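Local coordinates for SusD superfamily protein (Parabacteroides distasonis, PDB 3OTN), which probably binds nutrient glycans at the outer membrane, as a SusD-family protein that would feed them to a transport system, at residues M36-L46 with D279-P287; Y64-V72 with W452-F463. One frame throughout, in Å; residues are numbered along the deposited sequence. Where two conformers were deposited one is given.

Contact 1. Residues M36-L46 with D279-P287; sequences MTPGWGCNTIL and DLEYGSLIP
The edge of the Y282 ring stands against the face of the W40 indole in a T-shaped (edge-to-face) pair, the planes at 88° and the centroid of the five-membered ring 4.7 Å from that of the phenol. Followed outward, Y282 meets residues 36-46 at nearly every atom. CB lies beside G41 CA; CG and CD2 stay with that same methylene, which sits over one face of the phenol, 3.5 Å from its centroid, in a CH-pi contact. CD1 and CE1 form the edge presented to the indole, CE1 coming 3.3 Å from W40 NE1. On the far flank M36 CE, the selenomethionine methyl, lies 3.6 Å from Y282 CE2, with CZ (4.0 Å) and the hydroxyl also near it. G41, with no side chain, lets Y282 CB and S284 OG come this close. W40 turns its CG anti to the backbone N (chi1 -166°), which carries the indole across to residues 280-282: CZ2 packs on L280 CD1 at 3.7 Å, and CH2 nears the carbonyl O of E281. With an alanine here instead of W40, the Y282 edge would probably lose its aromatic face, and a gap would open beside L280. Deeper in, S284 OG donates to G41 O across 2.5 Å, tilted 20° from the carbonyl plane, and also hydrogen-bonds N59 ND2, while L46 CD2 packs on L285 CB at 3.9 Å. Outside the two segments, S276, G274 and K318 bind the E281 carboxylate. The contact thus joins a small, weakly bonded two-stranded hairpin to the loop entering strand 286-287 chiefly through aromatic and apolar surfaces, with one hydroxyl-to-carbonyl bond as the sole polar tie between the two segments.

Contact 2. Residues Y64-V72 with W452-F463; sequences YKDFQDLLV and WGKVYTETQLLF. With EDO (1,2-ethanediol), chain L.
L70, in the Schellman motif that ends helix 64-68, is the main bump, and the loop segment 452-463, on the way to helix 467-472, curves round it to form the hollow. Its positive phi turns the chain out of the helix and directs the side chain at the loop. There the two methyls part: CD1 meets Y456 CE1 at 3.6 Å, whereas CD2 reaches the carbonyl O of V455 and the CB of K454. Q460 closes another side, its NE2 3.7 Å from L70 CG; its OE1 is held by both N and OG1 of T457, which fixes the amide. K454 bends at chi2 (-61°) and runs alongside the helix end, laying CG against the Q68 carbonyl and CE near that of D69. At one end of the groove, W452 offers a ring face to Q68 and Y64. The extended Q68 chain crosses that face, CG over the five-membered ring, its amide inclined at 57° and Q68 NE2 2.9 Å above the indole plane, with no bond to W452 NE1, a fellow donor; the Y64 hydroxyl settles over the six-membered part, 3.4 Å from W452 CZ3. At the other end F463 fills the notch between F67 and V72, F463 CE1 meeting the edge of the F67 ring and V72 CG1 lying at the edge of the F463 ring. Polar links are indirect: one water donates to both F67 O and Y456 OH, the latter also bonded to M51. A 1,2-ethanediol, probably from the crystallisation liquor, spans the turn beside T459, its O2 donating to L70 O and its O1 to V72 O at 2.6 Å.

Overall arrangement
The four segments alternate along the chain, in the order 36-46, 64-72, 279-287 and 452-463, so each contact ties an early part of the SusD fold to a much later one. Contact 1 lies buried about 16 Å from the centre of the chain and contact 2, partly buried, about 20 Å; their centres are about 20 Å apart and their nearest atoms about 6 Å, without touching. Strand 55-56 bridges them: it pairs antiparallel with 286-287 of contact 1, while its T56 touches Y64 and W452 of contact 2. Y50 likewise bonds S284 and packs on Y64 and F67. Two neighbouring tethers thus hold the N-terminal region to later parts of this single chain.

Contact 1. Residues M36-L46 with D279-P287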
loop_
_atom_site.group_PDB
_atom_site.type_symbol
_atom_site.label_atom_id
_atom_site.label_comp_id
_atom_site.label_asym_id
_atom_site.label_seq_id
_atom_site.Cartn_x
_atom_site.Cartn_y
_atom_site.Cartn_z
HETATM N N MSE A 36 7.881 -1.175 -12.040
HETATM C CA MSE A 36 9.158 -1.855 -12.177
HETATM C C MSE A 36 10.278 -0.818 -12.125
HETATM O O MSE A 36 10.139 0.292 -12.673
HETATM C CB MSE A 36 9.239 -2.627 -13.468
HETATM C CG MSE A 36 8.180 -3.717 -13.631
HETATM SE SE MSE A 36 8.001 -5.072 -12.238
HETATM C CE MSE A 36 9.849 -5.820 -12.316
ATOM N N THR A 37 11.359 -1.194 -11.458
ATOM C CA THR A 37 12.528 -0.332 -11.261
ATOM C C THR A 37 13.808 -1.031 -11.812
ATOM O O THR A 37 13.773 -2.196 -12.202
ATOM C CB THR A 37 12.670 0.081 -9.749
ATOM O OG1 THR A 37 12.762 -1.090 -8.939
ATOM C CG2 THR A 37 11.479 0.935 -9.285
ATOM N N PRO A 38 14.932 -0.314 -11.894
ATOM C CA PRO A 38 16.143 -0.958 -12.475
ATOM C C PRO A 38 16.580 -2.133 -11.656
ATOM O O PRO A 38 16.547 -2.057 -10.442
ATOM C CB PRO A 38 17.188 0.143 -12.395
ATOM C CG PRO A 38 16.426 1.363 -12.539
ATOM C CD PRO A 38 15.091 1.137 -11.814
ATOM N N GLY A 39 16.984 -3.212 -12.318
ATOM C CA GLY A 39 17.316 -4.451 -11.647
ATOM C C GLY A 39 16.418 -5.535 -12.206
ATOM O O GLY A 39 15.569 -5.243 -13.038
ATOM N N TRP A 40 16.561 -6.761 -11.719
ATOM C CA TRP A 40 15.735 -7.846 -12.203
ATOM C C TRP A 40 14.697 -8.123 -11.173
ATOM O O TRP A 40 15.017 -8.417 -10.016
ATOM C CB TRP A 40 16.539 -9.123 -12.431
ATOM C CG TRP A 40 15.817 -10.190 -13.239
ATOM C CD1 TRP A 40 15.253 -10.086 -14.509
ATOM C CD2 TRP A 40 15.592 -11.525 -12.815
ATOM N NE1 TRP A 40 14.695 -11.295 -14.875
ATOM C CE2 TRP A 40 14.891 -12.194 -13.854
ATOM C CE3 TRP A 40 15.909 -12.226 -11.653
ATOM C CZ2 TRP A 40 14.511 -13.534 -13.748
ATOM C CZ3 TRP A 40 15.534 -13.534 -11.540
ATOM C CH2 TRP A 40 14.847 -14.187 -12.582
ATOM N N GLY A 41 13.443 -8.040 -11.593
ATOM C CA GLY A 41 12.355 -8.250 -10.664
ATOM C C GLY A 41 12.335 -7.224 -9.549
ATOM O O GLY A 41 11.933 -7.539 -8.470
ATOM N N CYS A 42 12.755 -5.991 -9.826
ATOM C CA CYS A 42 12.730 -4.897 -8.824
ATOM C C CYS A 42 11.489 -4.035 -9.077
ATOM O O CYS A 42 11.166 -3.694 -10.208
ATOM C CB CYS A 42 13.996 -4.027 -8.931
ATOM S SG CYS A 42 15.496 -4.925 -8.440
ATOM N N ASN A 43 10.813 -3.672 -8.013
ATOM C CA ASN A 43 9.549 -2.934 -8.095
ATOM C C ASN A 43 9.441 -2.164 -6.824
ATOM O O ASN A 43 9.880 -2.663 -5.785
ATOM C CB ASN A 43 8.393 -3.926 -8.263
ATOM C CG ASN A 43 7.014 -3.239 -8.434
ATOM O OD1 ASN A 43 6.538 -2.554 -7.542
ATOM N ND2 ASN A 43 6.380 -3.433 -9.604
ATOM N N THR A 44 8.822 -0.977 -6.904
ATOM C CA THR A 44 8.639 -0.092 -5.766
ATOM C C THR A 44 7.933 -0.769 -4.578
ATOM O O THR A 44 8.206 -0.412 -3.408
ATOM C CB THR A 44 7.887 1.205 -6.147
ATOM O OG1 THR A 44 6.720 0.853 -6.916
ATOM C CG2 THR A 44 8.787 2.158 -6.926
ATOM N N ILE A 45 7.048 -1.729 -4.853
ATOM C CA ILE A 45 6.337 -2.425 -3.773
ATOM C C ILE A 45 7.239 -3.190 -2.824
ATOM O O ILE A 45 6.863 -3.429 -1.672
ATOM C CB ILE A 45 5.222 -3.393 -4.250
ATOM C CG1 ILE A 45 5.779 -4.641 -4.960
ATOM C CG2 ILE A 45 4.169 -2.642 -5.090
ATOM C CD1 ILE A 45 4.654 -5.648 -5.333
ATOM N N LEU A 46 8.437 -3.549 -3.290
ATOM C CA LEU A 46 9.351 -4.322 -2.473
ATOM C C LEU A 46 9.887 -3.560 -1.277
ATOM O O LEU A 46 10.186 -4.204 -0.260
ATOM C CB LEU A 46 10.514 -4.890 -3.302
ATOM C CG LEU A 46 10.213 -5.825 -4.459
ATOM C CD1 LEU A 46 11.465 -6.117 -5.240
ATOM C CD2 LEU A 46 9.526 -7.149 -4.013
ATOM N N ASP A 279 8.502 -14.548 -20.192
ATOM C CA ASP A 279 9.831 -15.056 -20.559
ATOM C C ASP A 279 10.675 -15.480 -19.342
ATOM O O ASP A 279 11.506 -16.389 -19.459
ATOM C CB ASP A 279 10.593 -14.129 -21.520
ATOM C CG ASP A 279 10.787 -12.742 -20.990
ATOM O OD1 ASP A 279 10.359 -12.444 -19.863
ATOM O OD2 ASP A 279 11.393 -11.932 -21.718
ATOM N N LEU A 280 10.434 -14.853 -18.183
ATOM C CA LEU A 280 11.082 -15.228 -16.917
ATOM C C LEU A 280 10.233 -14.851 -15.709
ATOM O O LEU A 280 9.621 -13.778 -15.676
ATOM C CB LEU A 280 12.449 -14.543 -16.780
ATOM C CG LEU A 280 13.636 -15.211 -17.540
ATOM C CD1 LEU A 280 14.962 -14.501 -17.242
ATOM C CD2 LEU A 280 13.786 -16.739 -17.244
ATOM N N GLU A 281 10.201 -15.746 -14.724
ATOM C CA GLU A 281 9.592 -15.470 -13.447
ATOM C C GLU A 281 10.694 -14.962 -12.523
ATOM O O GLU A 281 11.799 -15.483 -12.554
ATOM C CB GLU A 281 8.993 -16.745 -12.871
ATOM C CG GLU A 281 7.947 -17.379 -13.758
ATOM C CD GLU A 281 8.475 -18.430 -14.739
ATOM O OE1 GLU A 281 9.608 -18.956 -14.574
ATOM O OE2 GLU A 281 7.711 -18.778 -15.658
ATOM N N TYR A 282 10.379 -13.954 -11.712
ATOM C CA TYR A 282 11.370 -13.238 -10.945
ATOM C C TYR A 282 11.649 -13.844 -9.593
ATOM O O TYR A 282 12.801 -13.890 -9.185
ATOM C CB TYR A 282 10.924 -11.799 -10.712
ATOM C CG TYR A 282 10.781 -10.957 -11.959
ATOM C CD1 TYR A 282 11.762 -10.955 -12.945
ATOM C CD2 TYR A 282 9.706 -10.092 -12.115
ATOM C CE1 TYR A 282 11.647 -10.160 -14.076
ATOM C CE2 TYR A 282 9.591 -9.271 -13.252
ATOM C CZ TYR A 282 10.565 -9.319 -14.219
ATOM O OH TYR A 282 10.476 -8.529 -15.338
ATOM N N GLY A 283 10.594 -14.227 -8.864
ATOM C CA GLY A 283 10.788 -14.758 -7.527
ATOM C C GLY A 283 11.362 -13.748 -6.540
ATOM O O GLY A 283 12.095 -14.153 -5.647
ATOM N N SER A 284 11.005 -12.474 -6.690
ATOM C CA SER A 284 11.548 -11.357 -5.863
ATOM C C SER A 284 10.858 -11.148 -4.509
ATOM O O SER A 284 11.369 -10.398 -3.651
ATOM C CB SER A 284 11.395 -10.005 -6.582
ATOM O OG SER A 284 11.951 -9.986 -7.840
ATOM N N LEU A 285 9.654 -11.703 -4.353
ATOM C CA LEU A 285 8.908 -11.600 -3.100
ATOM C C LEU A 285 8.301 -12.960 -2.761
ATOM O O LEU A 285 7.390 -13.462 -3.437
ATOM C CB LEU A 285 7.846 -10.506 -3.155
ATOM C CG LEU A 285 7.328 -9.995 -1.798
ATOM C CD1 LEU A 285 8.435 -9.332 -0.955
ATOM C CD2 LEU A 285 6.194 -8.990 -2.048
ATOM N N ILE A 286 8.887 -13.577 -1.745
ATOM C CA ILE A 286 8.609 -14.933 -1.358
ATOM C C ILE A 286 8.190 -14.858 0.109
ATOM O O ILE A 286 8.912 -14.251 0.893
ATOM C CB ILE A 286 9.907 -15.756 -1.487
ATOM C CG1 ILE A 286 10.512 -15.616 -2.896
ATOM C CG2 ILE A 286 9.663 -17.266 -1.135
ATOM C CD1 ILE A 286 9.591 -16.074 -4.023
ATOM N N PRO A 287 7.054 -15.490 0.495
ATOM C CA PRO A 287 6.669 -15.439 1.903
ATOM C C PRO A 287 7.571 -16.348 2.729
ATOM O O PRO A 287 8.080 -17.336 2.212
ATOM C CB PRO A 287 5.245 -15.970 1.880
ATOM C CG PRO A 287 5.261 -17.004 0.762
ATOM C CD PRO A 287 6.264 -16.490 -0.248
#

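Contact 2. Residues Y64-V72 with W452-F463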
loop_
_atom_site.group_PDB
_atom_site.type_symbol
_atom_site.label_atom_id
_atom_site.label_comp_id
_atom_site.label_asym_id
_atom_site.label_seq_id
_atom_site.Cartn_x
_atom_site.Cartn_y
_atom_site.Cartn_z
ATOM N N TYR A 64 17.424 -7.582 -1.877
ATOM C CA TYR A 64 16.871 -8.042 -0.595
ATOM C C TYR A 64 17.980 -8.117 0.437
ATOM O O TYR A 64 17.731 -7.773 1.590
ATOM C CB TYR A 64 16.133 -9.396 -0.650
ATOM C CG TYR A 64 15.673 -9.858 0.733
ATOM C CD1 TYR A 64 14.902 -9.026 1.548
ATOM C CD2 TYR A 64 16.063 -11.086 1.254
ATOM C CE1 TYR A 64 14.504 -9.421 2.825
ATOM C CE2 TYR A 64 15.647 -11.499 2.513
ATOM C CZ TYR A 64 14.886 -10.658 3.299
ATOM O OH TYR A 64 14.517 -11.054 4.560
ATOM N N LYS A 65 19.197 -8.518 0.021
ATOM C CA LYS A 65 20.339 -8.662 0.941
ATOM C C LYS A 65 20.577 -7.485 1.887
ATOM O O LYS A 65 20.781 -7.713 3.071
ATOM C CB LYS A 65 21.660 -8.963 0.194
ATOM N N ASP A 66 20.600 -6.250 1.368
ATOM C CA ASP A 66 20.766 -5.041 2.225
ATOM C C ASP A 66 19.729 -5.038 3.391
ATOM O O ASP A 66 20.051 -4.726 4.538
ATOM C CB ASP A 66 20.535 -3.745 1.437
ATOM C CG ASP A 66 21.753 -3.235 0.693
ATOM O OD1 ASP A 66 22.746 -3.963 0.520
ATOM O OD2 ASP A 66 21.657 -2.074 0.231
ATOM N N PHE A 67 18.493 -5.367 3.052
ATOM C CA PHE A 67 17.365 -5.345 3.982
ATOM C C PHE A 67 17.499 -6.507 4.975
ATOM O O PHE A 67 17.389 -6.295 6.175
ATOM C CB PHE A 67 16.027 -5.384 3.233
ATOM C CG PHE A 67 15.858 -4.242 2.250
ATOM C CD1 PHE A 67 16.367 -4.345 0.979
ATOM C CD2 PHE A 67 15.256 -3.054 2.622
ATOM C CE1 PHE A 67 16.270 -3.314 0.062
ATOM C CE2 PHE A 67 15.158 -1.990 1.708
ATOM C CZ PHE A 67 15.656 -2.144 0.415
ATOM N N GLN A 68 17.771 -7.715 4.478
ATOM C CA GLN A 68 18.048 -8.868 5.381
ATOM C C GLN A 68 19.205 -8.657 6.353
ATOM O O GLN A 68 19.161 -9.114 7.498
ATOM C CB GLN A 68 18.326 -10.150 4.582
ATOM C CG GLN A 68 18.248 -11.413 5.421
ATOM C CD GLN A 68 18.300 -12.670 4.573
ATOM O OE1 GLN A 68 19.165 -12.802 3.720
ATOM N NE2 GLN A 68 17.367 -13.596 4.807
ATOM N N ASP A 69 20.251 -7.989 5.881
ATOM C CA ASP A 69 21.456 -7.810 6.673
ATOM C C ASP A 69 21.418 -6.597 7.593
ATOM O O ASP A 69 22.379 -6.361 8.339
ATOM C CB ASP A 69 22.677 -7.716 5.751
ATOM C CG ASP A 69 22.994 -9.036 5.057
ATOM O OD1 ASP A 69 22.480 -10.088 5.492
ATOM O OD2 ASP A 69 23.761 -9.006 4.083
ATOM N N LEU A 70 20.329 -5.830 7.546
ATOM C CA LEU A 70 20.276 -4.541 8.232
ATOM C C LEU A 70 21.468 -3.658 7.824
ATOM O O LEU A 70 22.176 -3.104 8.673
ATOM C CB LEU A 70 20.163 -4.738 9.747
ATOM C CG LEU A 70 18.774 -4.512 10.351
ATOM C CD1 LEU A 70 17.695 -5.324 9.704
ATOM C CD2 LEU A 70 18.857 -4.795 11.852
ATOM N N LEU A 71 21.701 -3.582 6.515
ATOM C CA LEU A 71 22.722 -2.726 5.916
ATOM C C LEU A 71 22.146 -1.789 4.854
ATOM O O LEU A 71 22.865 -1.323 3.992
ATOM C CB LEU A 71 23.804 -3.581 5.252
ATOM C CG LEU A 71 24.580 -4.525 6.158
ATOM C CD1 LEU A 71 25.652 -5.222 5.312
ATOM C CD2 LEU A 71 25.184 -3.740 7.323
ATOM N N VAL A 72 20.858 -1.526 4.924
ATOM C CA VAL A 72 20.215 -0.515 4.114
ATOM C C VAL A 72 20.986 0.817 4.266
ATOM O O VAL A 72 21.429 1.185 5.382
ATOM C CB VAL A 72 18.721 -0.402 4.489
ATOM C CG1 VAL A 72 18.040 0.806 3.814
ATOM C CG2 VAL A 72 17.990 -1.693 4.071
ATOM N N TRP A 452 16.851 -14.105 10.824
ATOM C CA TRP A 452 18.274 -14.185 10.437
ATOM C C TRP A 452 19.268 -13.589 11.477
ATOM O O TRP A 452 20.420 -13.297 11.139
ATOM C CB TRP A 452 18.407 -13.566 9.017
ATOM C CG TRP A 452 17.403 -14.243 8.079
ATOM C CD1 TRP A 452 17.557 -15.458 7.436
ATOM C CD2 TRP A 452 16.053 -13.802 7.775
ATOM N NE1 TRP A 452 16.406 -15.776 6.737
ATOM C CE2 TRP A 452 15.468 -14.787 6.932
ATOM C CE3 TRP A 452 15.292 -12.669 8.127
ATOM C CZ2 TRP A 452 14.153 -14.665 6.420
ATOM C CZ3 TRP A 452 13.971 -12.549 7.618
ATOM C CH2 TRP A 452 13.429 -13.547 6.771
ATOM N N GLY A 453 18.826 -13.426 12.730
ATOM C CA GLY A 453 19.685 -12.914 13.827
ATOM C C GLY A 453 19.894 -11.398 13.980
ATOM O O GLY A 453 20.669 -10.958 14.846
ATOM N N LYS A 454 19.215 -10.582 13.179
ATOM C CA LYS A 454 19.443 -9.113 13.200
ATOM C C LYS A 454 18.467 -8.434 14.145
ATOM O O LYS A 454 17.309 -8.844 14.219
ATOM C CB LYS A 454 19.305 -8.530 11.786
ATOM C CG LYS A 454 20.214 -9.213 10.751
ATOM C CD LYS A 454 21.704 -9.076 11.095
ATOM C CE LYS A 454 22.562 -9.740 10.020
ATOM N NZ LYS A 454 23.936 -10.064 10.510
ATOM N N VAL A 455 18.916 -7.375 14.822
ATOM C CA VAL A 455 18.091 -6.697 15.819
ATOM C C VAL A 455 17.729 -5.290 15.352
ATOM O O VAL A 455 18.608 -4.499 15.001
ATOM C CB VAL A 455 18.788 -6.672 17.219
ATOM C CG1 VAL A 455 17.930 -5.903 18.216
ATOM C CG2 VAL A 455 19.054 -8.120 17.730
ATOM N N TYR A 456 16.433 -4.976 15.324
ATOM C CA TYR A 456 15.964 -3.662 14.881
ATOM C C TYR A 456 16.259 -2.608 15.941
ATOM O O TYR A 456 16.153 -2.878 17.148
ATOM C CB TYR A 456 14.471 -3.692 14.546
ATOM C CG TYR A 456 14.102 -4.405 13.243
ATOM C CD1 TYR A 456 14.978 -5.293 12.611
ATOM C CD2 TYR A 456 12.858 -4.227 12.663
ATOM C CE1 TYR A 456 14.619 -5.949 11.438
ATOM C CE2 TYR A 456 12.483 -4.895 11.483
ATOM C CZ TYR A 456 13.361 -5.765 10.891
ATOM O OH TYR A 456 13.013 -6.439 9.757
ATOM N N THR A 457 16.674 -1.433 15.473
ATOM C CA THR A 457 16.953 -0.281 16.294
ATOM C C THR A 457 16.110 0.905 15.826
ATOM O O THR A 457 15.301 0.787 14.878
ATOM C CB THR A 457 18.442 0.084 16.204
ATOM O OG1 THR A 457 18.739 0.682 14.923
ATOM C CG2 THR A 457 19.347 -1.159 16.461
ATOM N N GLU A 458 16.312 2.064 16.457
ATOM C CA GLU A 458 15.665 3.315 16.049
ATOM C C GLU A 458 15.899 3.639 14.548
ATOM O O GLU A 458 15.027 4.211 13.865
ATOM C CB GLU A 458 16.145 4.475 16.944
ATOM C CG GLU A 458 15.726 4.398 18.434
ATOM C CD GLU A 458 16.635 3.539 19.354
ATOM O OE1 GLU A 458 17.568 2.821 18.895
ATOM O OE2 GLU A 458 16.375 3.586 20.567
ATOM N N THR A 459 17.073 3.276 14.036
ATOM C CA THR A 459 17.426 3.493 12.622
ATOM C C THR A 459 16.405 2.940 11.628
ATOM O O THR A 459 16.037 3.629 10.661
ATOM C CB THR A 459 18.812 2.892 12.326
ATOM O OG1 THR A 459 19.755 3.478 13.222
ATOM C CG2 THR A 459 19.253 3.126 10.884
ATOM N N GLN A 460 15.914 1.729 11.904
ATOM C CA GLN A 460 15.025 1.010 10.984
ATOM C C GLN A 460 13.600 1.589 10.949
ATOM O O GLN A 460 12.826 1.222 10.073
ATOM C CB GLN A 460 14.973 -0.478 11.309
ATOM C CG GLN A 460 16.204 -1.288 10.878
ATOM C CD GLN A 460 17.454 -0.995 11.687
ATOM O OE1 GLN A 460 17.411 -0.859 12.920
ATOM N NE2 GLN A 460 18.588 -0.915 10.996
ATOM N N LEU A 461 13.272 2.498 11.879
ATOM C CA LEU A 461 11.976 3.206 11.845
ATOM C C LEU A 461 11.738 4.062 10.579
ATOM O O LEU A 461 10.583 4.372 10.251
ATOM C CB LEU A 461 11.827 4.105 13.079
ATOM C CG LEU A 461 11.707 3.406 14.446
ATOM C CD1 LEU A 461 11.832 4.434 15.576
ATOM C CD2 LEU A 461 10.429 2.608 14.551
ATOM N N LEU A 462 12.815 4.464 9.902
ATOM C CA LEU A 462 12.720 5.230 8.661
ATOM C C LEU A 462 13.700 4.689 7.633
ATOM O O LEU A 462 14.655 4.000 7.984
ATOM C CB LEU A 462 13.034 6.709 8.926
ATOM C CG LEU A 462 12.039 7.467 9.802
ATOM C CD1 LEU A 462 12.572 8.856 10.169
ATOM C CD2 LEU A 462 10.665 7.571 9.143
ATOM N N PHE A 463 13.437 4.994 6.367
ATOM C CA PHE A 463 14.354 4.713 5.282
ATOM C C PHE A 463 15.204 5.941 5.035
ATOM O O PHE A 463 14.804 7.052 5.376
ATOM C CB PHE A 463 13.621 4.275 4.000
ATOM C CG PHE A 463 13.089 2.873 4.081
ATOM C CD1 PHE A 463 13.968 1.783 4.095
ATOM C CD2 PHE A 463 11.744 2.628 4.153
ATOM C CE1 PHE A 463 13.498 0.501 4.198
ATOM C CE2 PHE A 463 11.273 1.312 4.247
ATOM C CZ PHE A 463 12.133 0.279 4.256
HETATM C C1 EDO L . 21.634 0.968 8.624
HETATM O O1 EDO L . 21.111 -0.001 7.723
HETATM C C2 EDO L . 22.933 0.445 9.192
HETATM O O2 EDO L . 22.585 -0.625 10.060
HETATM O O HOH W 1 15.002 -7.821 7.818
#